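VP1 (Merkel cell polyomavirus, PDB 4FMG) builds the icosahedral capsid of the virus from 72 disulfide-linked pentamers, and takes part in attachment to and entry into the host cell. Local coordinates at residues V9-V14 and R283-K288; T47-L52 and K268-G273; Y70-V75 and D190-Y195; F135-E140 and D249-S254; I253-I258 and R276-T281. All blocks are in the same frame, centred on the assembly; numbering follows the deposited sequence.

Interaction 1 (V9-V14 and R283-K288); sequences VEVLSV and RKRWVK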
# COMPACT_ATOMS: atom_id res chain seq x y z
N VAL C 9 18.60 2.18 39.36
CA VAL C 9 18.31 2.15 37.89
C VAL C 9 18.39 0.72 37.35
O VAL C 9 18.11 0.49 36.17
CB VAL C 9 19.27 3.07 37.08
CG1 VAL C 9 18.54 3.71 35.90
CG2 VAL C 9 19.89 4.16 37.97
N GLU C 10 18.78 -0.23 38.20
CA GLU C 10 18.95 -1.63 37.79
C GLU C 10 17.66 -2.44 37.96
O GLU C 10 17.07 -2.46 39.04
CB GLU C 10 20.10 -2.28 38.55
CG GLU C 10 20.42 -3.71 38.11
CD GLU C 10 21.72 -4.24 38.69
OE1 GLU C 10 22.69 -3.46 38.80
OE2 GLU C 10 21.77 -5.44 39.04
N VAL C 11 17.26 -3.12 36.89
CA VAL C 11 15.97 -3.79 36.83
C VAL C 11 16.05 -5.20 37.39
O VAL C 11 16.84 -6.01 36.91
CB VAL C 11 15.42 -3.85 35.37
CG1 VAL C 11 14.00 -4.34 35.35
CG2 VAL C 11 15.52 -2.47 34.68
N LEU C 12 15.24 -5.50 38.39
CA LEU C 12 15.26 -6.83 38.99
C LEU C 12 14.07 -7.64 38.49
O LEU C 12 13.68 -7.51 37.33
CB LEU C 12 15.34 -6.75 40.52
CG LEU C 12 16.50 -5.90 41.07
CD1 LEU C 12 16.51 -5.95 42.58
CD2 LEU C 12 17.85 -6.34 40.52
N SER C 13 13.49 -8.47 39.36
CA SER C 13 12.39 -9.34 38.95
C SER C 13 11.02 -8.65 38.99
O SER C 13 10.79 -7.69 39.75
CB SER C 13 12.38 -10.60 39.80
OG SER C 13 12.39 -10.26 41.17
N VAL C 14 10.12 -9.17 38.15
CA VAL C 14 8.71 -8.83 38.16
C VAL C 14 8.10 -9.27 39.49
O VAL C 14 8.37 -10.37 39.95
CB VAL C 14 8.00 -9.54 36.99
CG1 VAL C 14 6.51 -9.63 37.21
CG2 VAL C 14 8.33 -8.82 35.68
N ARG C 283 2.49 -3.41 35.34
CA ARG C 283 2.80 -4.39 36.38
C ARG C 283 3.86 -3.84 37.34
O ARG C 283 4.61 -2.93 37.00
CB ARG C 283 3.26 -5.73 35.77
CG ARG C 283 4.63 -5.69 35.12
CD ARG C 283 5.02 -7.00 34.48
NE ARG C 283 6.23 -6.82 33.68
CZ ARG C 283 6.64 -7.65 32.73
NH1 ARG C 283 5.97 -8.76 32.47
NH2 ARG C 283 7.74 -7.37 32.04
N LYS C 284 3.90 -4.38 38.55
CA LYS C 284 4.93 -4.01 39.52
C LYS C 284 6.24 -4.72 39.21
O LYS C 284 6.26 -5.92 38.92
CB LYS C 284 4.47 -4.31 40.95
CG LYS C 284 3.16 -3.67 41.34
CD LYS C 284 2.71 -4.19 42.69
CE LYS C 284 1.35 -3.64 43.09
NZ LYS C 284 0.96 -4.09 44.44
N ARG C 285 7.33 -3.95 39.25
CA ARG C 285 8.68 -4.43 38.97
C ARG C 285 9.63 -4.00 40.09
O ARG C 285 9.59 -2.84 40.52
CB ARG C 285 9.18 -3.86 37.63
CG ARG C 285 10.64 -4.15 37.30
CD ARG C 285 10.85 -5.59 36.80
NE ARG C 285 10.52 -5.73 35.39
CZ ARG C 285 11.02 -6.67 34.58
NH1 ARG C 285 11.91 -7.55 35.03
NH2 ARG C 285 10.65 -6.71 33.31
N TRP C 286 10.46 -4.92 40.56
CA TRP C 286 11.52 -4.59 41.52
C TRP C 286 12.67 -3.89 40.81
O TRP C 286 13.11 -4.34 39.76
CB TRP C 286 12.04 -5.84 42.22
CG TRP C 286 11.11 -6.45 43.22
CD1 TRP C 286 10.43 -7.63 43.09
CD2 TRP C 286 10.77 -5.92 44.51
NE1 TRP C 286 9.68 -7.86 44.22
CE2 TRP C 286 9.87 -6.83 45.10
CE3 TRP C 286 11.13 -4.76 45.21
CZ2 TRP C 286 9.33 -6.62 46.38
CZ3 TRP C 286 10.59 -4.55 46.48
CH2 TRP C 286 9.69 -5.48 47.05
N VAL C 287 13.16 -2.79 41.38
CA VAL C 287 14.32 -2.08 40.83
C VAL C 287 15.35 -1.71 41.91
O VAL C 287 15.00 -1.61 43.10
CB VAL C 287 13.93 -0.78 40.05
CG1 VAL C 287 12.90 -1.08 38.97
CG2 VAL C 287 13.42 0.29 41.01
N LYS C 288 16.60 -1.52 41.50
CA LYS C 288 17.64 -1.02 42.40
C LYS C 288 18.13 0.35 41.94
O LYS C 288 18.08 1.32 42.70
CB LYS C 288 18.82 -1.99 42.50
CG LYS C 288 19.22 -2.30 43.95
CD LYS C 288 20.72 -2.49 44.16
CE LYS C 288 21.00 -2.69 45.66
NZ LYS C 288 22.41 -2.41 46.08

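Interaction 2 (T47-L52 and K268-G273); sequences TYTYDL and KMALHG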
# COMPACT_ATOMS: atom_id res chain seq x y z
N THR C 47 -10.55 22.14 17.96
CA THR C 47 -10.00 20.96 17.24
C THR C 47 -9.58 21.27 15.81
O THR C 47 -9.34 20.35 15.02
CB THR C 47 -10.90 19.67 17.27
OG1 THR C 47 -12.00 19.81 16.37
CG2 THR C 47 -11.40 19.35 18.69
N TYR C 48 -9.50 22.56 15.50
CA TYR C 48 -9.03 23.05 14.20
C TYR C 48 -7.98 24.15 14.40
O TYR C 48 -7.90 24.77 15.47
CB TYR C 48 -10.18 23.64 13.37
CG TYR C 48 -11.28 22.66 12.98
CD1 TYR C 48 -11.28 22.05 11.71
CD2 TYR C 48 -12.32 22.37 13.85
CE1 TYR C 48 -12.29 21.15 11.35
CE2 TYR C 48 -13.34 21.48 13.50
CZ TYR C 48 -13.32 20.88 12.24
OH TYR C 48 -14.32 20.01 11.90
N THR C 49 -7.20 24.39 13.36
CA THR C 49 -6.38 25.57 13.28
C THR C 49 -7.25 26.72 12.77
O THR C 49 -8.44 26.52 12.50
CB THR C 49 -5.21 25.39 12.28
OG1 THR C 49 -5.73 25.18 10.96
CG2 THR C 49 -4.33 24.22 12.69
N TYR C 50 -6.67 27.91 12.66
CA TYR C 50 -7.25 28.98 11.85
C TYR C 50 -6.84 28.71 10.40
O TYR C 50 -6.38 27.61 10.09
CB TYR C 50 -6.74 30.34 12.33
CG TYR C 50 -7.54 30.95 13.47
CD1 TYR C 50 -8.48 30.20 14.18
CD2 TYR C 50 -7.35 32.29 13.84
CE1 TYR C 50 -9.21 30.76 15.23
CE2 TYR C 50 -8.08 32.86 14.89
CZ TYR C 50 -9.00 32.08 15.58
OH TYR C 50 -9.73 32.63 16.61
N ASP C 51 -7.00 29.69 9.53
CA ASP C 51 -6.72 29.47 8.11
C ASP C 51 -5.22 29.48 7.82
O ASP C 51 -4.50 30.40 8.22
CB ASP C 51 -7.50 30.46 7.23
CG ASP C 51 -9.01 30.28 7.36
OD1 ASP C 51 -9.71 31.29 7.58
OD2 ASP C 51 -9.51 29.13 7.25
N LEU C 52 -4.75 28.43 7.15
CA LEU C 52 -3.34 28.29 6.85
C LEU C 52 -3.04 28.85 5.47
O LEU C 52 -3.64 28.43 4.48
CB LEU C 52 -2.91 26.82 6.95
CG LEU C 52 -2.94 26.27 8.38
CD1 LEU C 52 -3.02 24.78 8.36
CD2 LEU C 52 -1.74 26.74 9.19
N LYS C 268 -9.96 28.84 1.41
CA LYS C 268 -9.21 28.75 2.65
C LYS C 268 -9.22 27.33 3.24
O LYS C 268 -10.13 26.54 2.95
CB LYS C 268 -9.67 29.80 3.67
CG LYS C 268 -9.19 31.20 3.28
CD LYS C 268 -9.76 32.30 4.15
CE LYS C 268 -9.26 33.65 3.65
NZ LYS C 268 -9.57 34.74 4.59
N MET C 269 -8.19 27.02 4.02
CA MET C 269 -7.95 25.66 4.52
C MET C 269 -7.46 25.67 5.97
O MET C 269 -6.58 26.45 6.33
CB MET C 269 -6.94 24.94 3.62
CG MET C 269 -7.47 24.57 2.25
SD MET C 269 -6.13 24.28 1.10
CE MET C 269 -5.34 22.83 1.88
N ALA C 270 -8.03 24.79 6.78
CA ALA C 270 -7.65 24.65 8.18
C ALA C 270 -7.34 23.19 8.44
O ALA C 270 -8.01 22.31 7.92
CB ALA C 270 -8.79 25.10 9.08
N LEU C 271 -6.32 22.93 9.26
CA LEU C 271 -6.04 21.56 9.67
C LEU C 271 -6.96 21.16 10.82
O LEU C 271 -7.42 22.01 11.60
CB LEU C 271 -4.57 21.36 10.02
CG LEU C 271 -3.63 21.20 8.82
CD1 LEU C 271 -2.18 21.34 9.24
CD2 LEU C 271 -3.86 19.86 8.09
N HIS C 272 -7.24 19.86 10.88
CA HIS C 272 -8.17 19.30 11.84
C HIS C 272 -7.52 18.11 12.56
O HIS C 272 -6.71 17.37 11.97
CB HIS C 272 -9.45 18.89 11.11
CG HIS C 272 -10.52 18.31 11.98
ND1 HIS C 272 -10.85 18.82 13.22
CD2 HIS C 272 -11.37 17.27 11.76
CE1 HIS C 272 -11.84 18.11 13.74
NE2 HIS C 272 -12.18 17.17 12.88
N GLY C 273 -7.88 17.93 13.82
CA GLY C 273 -7.39 16.81 14.61
C GLY C 273 -8.47 16.08 15.38
O GLY C 273 -9.54 16.64 15.64
O HOH W 1 -8.88 33.84 7.14
O HOH W 2 -6.13 28.96 3.81

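Interaction 3 (Y70-V75 and D190-Y195); sequences YSVARV and DKDGNY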
# COMPACT_ATOMS: atom_id res chain seq x y z
N TYR C 70 1.42 19.02 20.50
CA TYR C 70 1.25 17.71 21.10
C TYR C 70 0.30 17.75 22.29
O TYR C 70 0.28 18.71 23.06
CB TYR C 70 2.60 17.11 21.53
CG TYR C 70 3.53 16.76 20.39
CD1 TYR C 70 3.42 15.54 19.72
CD2 TYR C 70 4.51 17.65 19.97
CE1 TYR C 70 4.28 15.21 18.66
CE2 TYR C 70 5.36 17.35 18.91
CZ TYR C 70 5.25 16.13 18.27
OH TYR C 70 6.10 15.84 17.23
N SER C 71 -0.49 16.69 22.40
CA SER C 71 -1.26 16.42 23.59
C SER C 71 -0.38 15.61 24.54
O SER C 71 0.37 14.73 24.09
CB SER C 71 -2.52 15.62 23.23
OG SER C 71 -3.34 16.34 22.32
N VAL C 72 -0.46 15.92 25.83
CA VAL C 72 0.24 15.16 26.87
C VAL C 72 -0.51 15.17 28.21
O VAL C 72 -1.13 16.17 28.59
CB VAL C 72 1.73 15.65 27.06
CG1 VAL C 72 1.80 17.14 27.21
CG2 VAL C 72 2.40 14.96 28.25
N ALA C 73 -0.47 14.03 28.90
CA ALA C 73 -0.96 13.94 30.27
C ALA C 73 -0.02 13.12 31.14
O ALA C 73 0.62 12.17 30.65
CB ALA C 73 -2.37 13.36 30.30
N ARG C 74 0.07 13.49 32.41
CA ARG C 74 0.79 12.71 33.40
C ARG C 74 -0.24 12.11 34.34
O ARG C 74 -0.91 12.83 35.07
CB ARG C 74 1.77 13.58 34.20
CG ARG C 74 2.57 12.80 35.25
CD ARG C 74 3.09 13.70 36.37
NE ARG C 74 3.79 12.92 37.39
CZ ARG C 74 3.19 12.34 38.43
NH1 ARG C 74 1.88 12.46 38.61
NH2 ARG C 74 3.91 11.64 39.30
N VAL C 75 -0.37 10.78 34.28
CA VAL C 75 -1.30 10.05 35.13
C VAL C 75 -0.61 9.62 36.42
O VAL C 75 0.46 9.00 36.39
CB VAL C 75 -1.88 8.81 34.42
CG1 VAL C 75 -2.85 8.06 35.35
CG2 VAL C 75 -2.58 9.20 33.10
N ASP C 190 6.59 18.45 28.38
CA ASP C 190 6.08 18.51 29.75
C ASP C 190 4.79 19.33 29.95
O ASP C 190 4.30 19.45 31.08
CB ASP C 190 7.17 18.98 30.73
CG ASP C 190 7.73 20.36 30.38
OD1 ASP C 190 7.21 21.02 29.45
OD2 ASP C 190 8.71 20.77 31.03
N LYS C 191 4.25 19.90 28.87
CA LYS C 191 3.04 20.71 28.97
C LYS C 191 2.09 20.46 27.81
O LYS C 191 2.50 20.45 26.64
CB LYS C 191 3.38 22.20 29.07
CG LYS C 191 3.77 22.64 30.48
CD LYS C 191 5.05 23.48 30.48
CE LYS C 191 5.68 23.50 31.86
NZ LYS C 191 7.10 24.00 31.83
N ASP C 192 0.82 20.25 28.15
CA ASP C 192 -0.21 19.96 27.16
C ASP C 192 -0.48 21.15 26.23
O ASP C 192 -0.66 22.28 26.69
CB ASP C 192 -1.52 19.53 27.84
CG ASP C 192 -2.55 19.03 26.85
OD1 ASP C 192 -2.23 18.09 26.09
OD2 ASP C 192 -3.67 19.58 26.81
N GLY C 193 -0.50 20.86 24.93
CA GLY C 193 -0.84 21.84 23.91
C GLY C 193 0.09 23.03 23.80
O GLY C 193 -0.32 24.07 23.33
N ASN C 194 1.34 22.86 24.23
CA ASN C 194 2.30 23.97 24.24
C ASN C 194 3.50 23.80 23.31
O ASN C 194 4.23 24.77 23.05
CB ASN C 194 2.79 24.24 25.67
CG ASN C 194 1.81 25.09 26.47
OD1 ASN C 194 0.88 25.70 25.92
ND2 ASN C 194 2.01 25.15 27.79
N TYR C 195 3.72 22.58 22.81
CA TYR C 195 4.86 22.29 21.95
C TYR C 195 4.39 21.98 20.52
O TYR C 195 3.82 20.91 20.28
CB TYR C 195 5.69 21.12 22.50
CG TYR C 195 6.41 21.41 23.80
CD1 TYR C 195 5.78 21.23 25.03
CD2 TYR C 195 7.73 21.87 23.81
CE1 TYR C 195 6.43 21.49 26.23
CE2 TYR C 195 8.40 22.13 25.00
CZ TYR C 195 7.74 21.94 26.20
OH TYR C 195 8.38 22.20 27.39
O HOH W 3 2.28 20.01 23.55

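Interaction 4 (F135-E140 and D249-S254); sequences FAIGGE and DGLFIS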
# COMPACT_ATOMS: atom_id res chain seq x y z
N PHE C 135 1.86 8.49 18.99
CA PHE C 135 1.58 8.34 20.42
C PHE C 135 2.82 7.81 21.09
O PHE C 135 3.68 7.18 20.44
CB PHE C 135 0.34 7.46 20.69
CG PHE C 135 0.57 5.98 20.48
CD1 PHE C 135 0.48 5.42 19.21
CD2 PHE C 135 0.88 5.16 21.56
CE1 PHE C 135 0.69 4.05 19.00
CE2 PHE C 135 1.09 3.78 21.38
CZ PHE C 135 0.99 3.23 20.10
N ALA C 136 2.92 8.09 22.39
CA ALA C 136 4.04 7.64 23.20
C ALA C 136 3.58 7.27 24.60
O ALA C 136 2.72 7.93 25.20
CB ALA C 136 5.12 8.71 23.27
N ILE C 137 4.16 6.19 25.12
CA ILE C 137 3.97 5.79 26.51
C ILE C 137 5.35 5.78 27.15
O ILE C 137 6.30 5.17 26.62
CB ILE C 137 3.30 4.39 26.62
CG1 ILE C 137 2.05 4.27 25.72
CG2 ILE C 137 2.95 4.07 28.08
CD1 ILE C 137 0.88 5.22 26.04
N GLY C 138 5.47 6.47 28.28
CA GLY C 138 6.77 6.65 28.93
C GLY C 138 6.69 6.79 30.44
O GLY C 138 5.66 7.18 30.98
N GLY C 139 7.79 6.45 31.11
CA GLY C 139 7.87 6.58 32.56
C GLY C 139 8.35 7.95 33.00
O GLY C 139 8.54 8.20 34.19
N GLU C 140 8.57 8.83 32.01
CA GLU C 140 8.97 10.23 32.21
C GLU C 140 8.58 11.02 30.95
O GLU C 140 8.14 10.41 29.97
CB GLU C 140 10.47 10.34 32.47
CG GLU C 140 11.36 9.86 31.33
CD GLU C 140 12.73 9.43 31.82
OE1 GLU C 140 13.70 10.19 31.62
OE2 GLU C 140 12.83 8.34 32.42
N ASP C 249 6.07 7.60 40.35
CA ASP C 249 4.74 7.00 40.18
C ASP C 249 3.88 7.79 39.17
O ASP C 249 2.69 8.03 39.38
CB ASP C 249 4.02 6.82 41.54
CG ASP C 249 4.68 5.75 42.44
OD1 ASP C 249 5.12 4.70 41.92
OD2 ASP C 249 4.76 5.96 43.67
N GLY C 250 4.52 8.19 38.07
CA GLY C 250 3.88 8.99 37.04
C GLY C 250 4.04 8.35 35.67
O GLY C 250 5.14 8.00 35.27
N LEU C 251 2.91 8.17 34.98
CA LEU C 251 2.89 7.63 33.63
C LEU C 251 2.66 8.77 32.63
O LEU C 251 1.69 9.52 32.75
CB LEU C 251 1.78 6.58 33.49
CG LEU C 251 1.51 5.96 32.10
CD1 LEU C 251 2.66 5.06 31.64
CD2 LEU C 251 0.22 5.17 32.14
N PHE C 252 3.55 8.89 31.66
CA PHE C 252 3.46 9.96 30.70
C PHE C 252 2.94 9.45 29.39
O PHE C 252 3.48 8.51 28.80
CB PHE C 252 4.80 10.64 30.51
CG PHE C 252 5.11 11.64 31.57
CD1 PHE C 252 5.65 11.24 32.79
CD2 PHE C 252 4.85 13.00 31.36
CE1 PHE C 252 5.94 12.17 33.77
CE2 PHE C 252 5.13 13.93 32.33
CZ PHE C 252 5.68 13.52 33.54
N ILE C 253 1.86 10.09 28.95
CA ILE C 253 1.16 9.74 27.72
C ILE C 253 1.11 10.96 26.81
O ILE C 253 0.66 12.03 27.23
CB ILE C 253 -0.25 9.20 28.05
CG1 ILE C 253 -0.11 7.87 28.80
CG2 ILE C 253 -1.06 9.01 26.77
CD1 ILE C 253 -1.17 7.64 29.84
N SER C 254 1.59 10.78 25.58
CA SER C 254 1.68 11.83 24.59
C SER C 254 1.11 11.36 23.26
O SER C 254 1.20 10.18 22.94
CB SER C 254 3.14 12.24 24.38
OG SER C 254 3.83 12.41 25.61
O HOH W 4 4.57 10.00 26.63

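Interaction 5 (I253-I258 and R276-T281); sequences ISCADI and RYFNVT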
# COMPACT_ATOMS: atom_id res chain seq x y z
N ILE C 253 1.86 10.09 28.95
CA ILE C 253 1.16 9.74 27.72
C ILE C 253 1.11 10.96 26.81
O ILE C 253 0.66 12.03 27.23
CB ILE C 253 -0.25 9.20 28.05
CG1 ILE C 253 -0.11 7.87 28.80
CG2 ILE C 253 -1.06 9.01 26.77
CD1 ILE C 253 -1.17 7.64 29.84
N SER C 254 1.59 10.78 25.58
CA SER C 254 1.68 11.83 24.59
C SER C 254 1.11 11.36 23.26
O SER C 254 1.20 10.18 22.94
CB SER C 254 3.14 12.24 24.38
OG SER C 254 3.83 12.41 25.61
N CYS C 255 0.56 12.28 22.48
CA CYS C 255 0.08 11.96 21.13
C CYS C 255 -0.10 13.19 20.24
O CYS C 255 0.00 14.34 20.71
CB CYS C 255 -1.23 11.17 21.20
SG CYS C 255 -2.60 12.11 21.88
N ALA C 256 -0.37 12.94 18.97
CA ALA C 256 -0.78 13.98 18.01
C ALA C 256 -1.52 13.25 16.90
O ALA C 256 -1.06 12.20 16.43
CB ALA C 256 0.44 14.71 17.46
N ASP C 257 -2.69 13.76 16.51
CA ASP C 257 -3.47 13.11 15.44
C ASP C 257 -4.14 14.11 14.51
O ASP C 257 -5.36 14.34 14.59
CB ASP C 257 -4.49 12.12 16.03
CG ASP C 257 -3.83 10.88 16.61
OD1 ASP C 257 -3.29 10.05 15.84
OD2 ASP C 257 -3.84 10.73 17.85
N ILE C 258 -3.33 14.72 13.64
CA ILE C 258 -3.82 15.61 12.60
C ILE C 258 -4.38 14.73 11.48
O ILE C 258 -3.67 13.86 10.96
CB ILE C 258 -2.67 16.51 12.07
CG1 ILE C 258 -2.14 17.39 13.22
CG2 ILE C 258 -3.11 17.33 10.85
CD1 ILE C 258 -0.77 18.03 12.96
N ARG C 276 -7.60 10.97 21.08
CA ARG C 276 -7.05 9.63 21.18
C ARG C 276 -7.33 9.03 22.55
O ARG C 276 -7.24 9.71 23.58
CB ARG C 276 -5.54 9.64 20.88
CG ARG C 276 -4.91 8.24 20.84
CD ARG C 276 -3.43 8.29 20.46
NE ARG C 276 -3.21 8.37 19.01
CZ ARG C 276 -3.03 7.32 18.22
NH1 ARG C 276 -3.03 6.08 18.71
NH2 ARG C 276 -2.83 7.51 16.92
N TYR C 277 -7.65 7.74 22.54
CA TYR C 277 -7.93 7.01 23.75
C TYR C 277 -6.79 6.05 24.10
O TYR C 277 -6.16 5.46 23.21
CB TYR C 277 -9.24 6.22 23.60
CG TYR C 277 -9.46 5.20 24.70
CD1 TYR C 277 -10.05 5.55 25.91
CD2 TYR C 277 -9.06 3.88 24.53
CE1 TYR C 277 -10.25 4.61 26.92
CE2 TYR C 277 -9.25 2.92 25.54
CZ TYR C 277 -9.85 3.30 26.72
OH TYR C 277 -10.04 2.37 27.71
N PHE C 278 -6.54 5.88 25.40
CA PHE C 278 -5.51 4.95 25.85
C PHE C 278 -5.99 4.02 26.97
O PHE C 278 -6.61 4.47 27.94
CB PHE C 278 -4.27 5.69 26.34
CG PHE C 278 -3.69 6.66 25.35
CD1 PHE C 278 -4.19 7.96 25.24
CD2 PHE C 278 -2.62 6.29 24.54
CE1 PHE C 278 -3.64 8.88 24.33
CE2 PHE C 278 -2.06 7.19 23.63
CZ PHE C 278 -2.58 8.50 23.53
N ASN C 279 -5.68 2.74 26.84
CA ASN C 279 -5.79 1.80 27.95
C ASN C 279 -4.45 1.10 28.17
O ASN C 279 -4.08 0.18 27.42
CB ASN C 279 -6.91 0.78 27.70
CG ASN C 279 -7.25 -0.04 28.93
OD1 ASN C 279 -6.37 -0.44 29.69
ND2 ASN C 279 -8.53 -0.28 29.14
N VAL C 280 -3.72 1.53 29.19
CA VAL C 280 -2.39 1.00 29.48
C VAL C 280 -2.41 -0.02 30.62
O VAL C 280 -2.98 0.24 31.70
CB VAL C 280 -1.38 2.15 29.77
CG1 VAL C 280 0.00 1.59 30.15
CG2 VAL C 280 -1.24 3.06 28.57
N THR C 281 -1.82 -1.18 30.37
CA THR C 281 -1.64 -2.21 31.39
C THR C 281 -0.25 -2.06 32.00
O THR C 281 0.75 -1.96 31.27
CB THR C 281 -1.79 -3.63 30.79
OG1 THR C 281 -3.13 -3.78 30.30
CG2 THR C 281 -1.53 -4.71 31.84

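Interaction 1 (V9-V14 and R283-K288)
The guanidinium group of Arg-285 is sandwiched between two valines of the facing strand. Val-11 CG1 lies over one face, offset toward the rim, while Val-14 CG2 sits over the centre of the opposite face, 3.6 Å from Arg-285 CZ. The arginine gets there because its CG stands anti to the backbone N (chi1 173°) and the chain then bends twice, at chi2 and chi3, across residues 9-14. NH1 of Arg-285 ends 2.9 Å from Leu-12 O, a hydrogen bond that enters in the carbonyl plane. The same Val-14 methyl also covers the centre of the Arg-283 guanidinium, with CG2 3.5 Å from Arg-283 NE; here the arginine chain is extended and crosses the valine at about a right angle.

The backbones pair antiparallel, Val-11 facing Val-287 and Val-14 facing Arg-285. The register slips by one residue between these pairs, a beta bulge that sets both Leu-12 and Ser-13 against Trp-286: Leu-12 N bonds Trp-286 O at 2.8 Å, and Trp-286 N bonds Ser-13 O at 2.9 Å. Beside the bulge Leu-12 CB rests on Trp-286 CB, and Ser-13 O lies at the edge of the indole. Lys-288 N closes the pairing on Glu-10 O at 2.7 Å.

Valine suits this strand because the methyls at its branch point lie over the flat guanidinium faces without competing for their polar edges. Those edges make the polar bonds: Arg-285 NH1 to Leu-12 O, and NE of both arginines to Glu-93 on strand 89-101. Shared between two cations, that carboxylate would probably be stabilised in its charged form.

Interaction 2 (T47-L52 and K268-G273)
Tyr-48 and His-272 lie face on face where a loop of this VP1 jelly roll runs roughly against the direction of strand 269-273, with a single backbone bridge at this pair. The rings form an offset stack, centroids 4.0 Å apart and planes at 11°, with His-272 ND1 over the centre of the tyrosine. Histidine suits the place because it can stack and donate at once: His-272 ND1 gives a hydrogen bond to Thr-47 O at 2.8 Å, from well above the carbonyl plane. Gly-273 N reaches the same oxygen from the opposite face, so two N-H groups grip Thr-47 O, and the bond from His-272 ND1 helps set the rotation of the imidazole against the tyrosine.

Farther along, Thr-49 uses both backbone and side chain. Its N bonds Leu-271 O, but Leu-271 N is answered by the hydroxyl, 2.9 Å from Thr-49 OG1. With chi1 63° placing it between its own N and carbonyl carbon, OG1 can accept this bond while donating to Tyr-50 O. Next to it, Leu-52 CD1 packs on Leu-271 CD1 (3.6 Å). At the end of the contact Asp-51 lies across the Lys-268 chain; one water joins Asp-51 OD1 to Lys-268 NZ, and Asp-51 OD2 has a salt bridge with Lys-264.

Other subunits of the pentamer complete the second shell. Tyr-48 OH bonds Leu-149 O of one neighbouring subunit, which makes the stacked ring part of an interface, and Leu-52 packs on Val-110 of another. Close to Lys-268, the Leu-52 N-H points at Met-269 O almost perfectly straight, 179° at the hydrogen, with N and O 2.8 Å apart.

Interaction 3 (Y70-V75 and D190-Y195)
Asp-192 reaches from a loop to the backbone of Val-72 on strand 71-76. Its CB lies 3.5 Å from Val-72 O and brushes Val-72 CG1. Because CG is anti to the backbone N (chi1 -172°), the carboxylate is carried in alongside the strand, with Asp-192 CG 3.6 Å from Val-72 O. Asp-192 OD1 then takes the Val-72 N-H on its anti lone pair, at 2.8 Å, and lies 3.2 Å from Ser-71 CA. The other oxygen, OD2, forms a salt bridge with Arg-31. A short acidic chain suits the place, since one oxygen can accept from the strand while the other meets a cation.

The aspartate rides on a type II turn from Lys-191 to Asn-194, where Gly-193 takes the positive phi (63°) that residues with a CB adopt less readily. Gly-193 N bonds Tyr-70 O at 3.0 Å and holds the turn; Tyr-70 N bonds Tyr-195 O at 3.1 Å and holds the residue just after it. Val-72 CG1 presses on the Lys-191 carbonyl carbon from 3.4 Å.

The loop follows strand 186-189, whose Leu-189 touches Tyr-70, Val-72 and Tyr-195, while strand 71-76 pairs along its length with strand 250-263.

Interaction 4 (F135-E140 and D249-S254)
Gly-138 O accepts the N-H of Phe-252 at 2.8 Å and lies near the plane of that residue's ring, at its edge. The return bond, Gly-138 N to Phe-252 O, is 2.9 Å and arrives in the carbonyl plane. Ala-136 and Ser-254 repeat the arrangement two residues along, with Ala-136 N 2.8 Å from Ser-254 O. Between these hydrogen-bonded pairs stands the non-hydrogen-bonded pair of Ile-137 and Ile-253.

Phe-252 carries the side-chain contact on its face of the sheet. Its CG is anti to its carbonyl carbon (chi1 -81°), which lays the ring against the backbone of Glu-140: Glu-140 C is over one ring face, 3.5 Å from Phe-252 CD1. Glu-140 O comes within 3.4 Å of Phe-252 CB. Glycine suits position 138 because Glu-140 O turns back into the space a CB would need. The acid of Glu-140 points elsewhere, to Asn-209 and Lys-247.

The two strands, 131-138 and 250-263, are antiparallel neighbours in a sheet of the VP1 jelly roll, and their opposite face looks into the interior. There Ile-137 lies side by side with Ile-253, while Ile-137 CG2 meets Leu-251 CD1 at 3.7 Å. Beta-branched and leucine chains fill this apolar layer, where Ile-137 also touches Val-280 and Val-97.

Back on the face of Phe-252, a water is 2.7 Å from Ser-254 OG and gives weak bonds to Ala-136 O and Phe-252 O. Serine, small and polar, can hold such a water beside Ala-136, whose methyl carbon CB is 4.2 Å from Ser-254 CB.

Interaction 5 (I253-I258 and R276-T281)
A methyl of Ile-253 sits almost exactly over the middle of the Phe-278 ring: CG2 is 3.4 Å from the ring centroid and only 7° off its normal, a CH-pi contact. CG2 is the branch anti to the backbone N of Ile-253, while CG1 is anti to the carbonyl carbon, and this torsion puts CG2 onto the face. The two side chains slide past each other in opposite directions. At the ring edge, in its plane, lies Cys-255 CB, 3.8 Å from Phe-278 CZ; the sulfur is also at the edge. A small, weakly polar cysteine fits between this ring and the aliphatic part of Arg-276.

Beyond it Arg-276 meets Asp-257 in a buried, side-on salt bridge. Arg-276 NE donates to the syn lone pair of Asp-257 OD2 (2.7 Å) and Arg-276 NH2 to Asp-257 OD1 (2.8 Å). The arginine chain runs extended and then bends at chi3 (-82°), turning its NE edge to the nearly coplanar carboxylate. His-133 also bonds Asp-257 OD1, and Thr-99 takes Arg-276 NH1, which probably spreads the buried charges over several partners.

The strand axes are 8.9 Å apart here, too far for backbone pairing. A hairpin whose strands have parted, with side chains interleaved between them, suits the core of a jelly-roll beta sandwich.

Strand 250-263 connects three of the contacts. Interactions 4 and 5 share Ile-253 and Ser-254, and Phe-135 of interaction 4 packs on Arg-276 and Phe-278 of interaction 5. Strand 71-76 of interaction 3 borders the same strand: Ala-73 N is 2.8 Å from Ile-253 O, a probable hydrogen bond. Interaction 2 adjoins interaction 5 at Ile-258, whose CG2 is 3.8 Å from Leu-271 CD2. Strand 269-287 runs on to interaction 1, whose centre is about 45 Å from that of interaction 2, on opposite sides of the chain's centre. Of these two, interaction 2 reaches neighbouring subunits, whereas interaction 1 touches none within the pentamer. The chain is a core portion of the longer VP1.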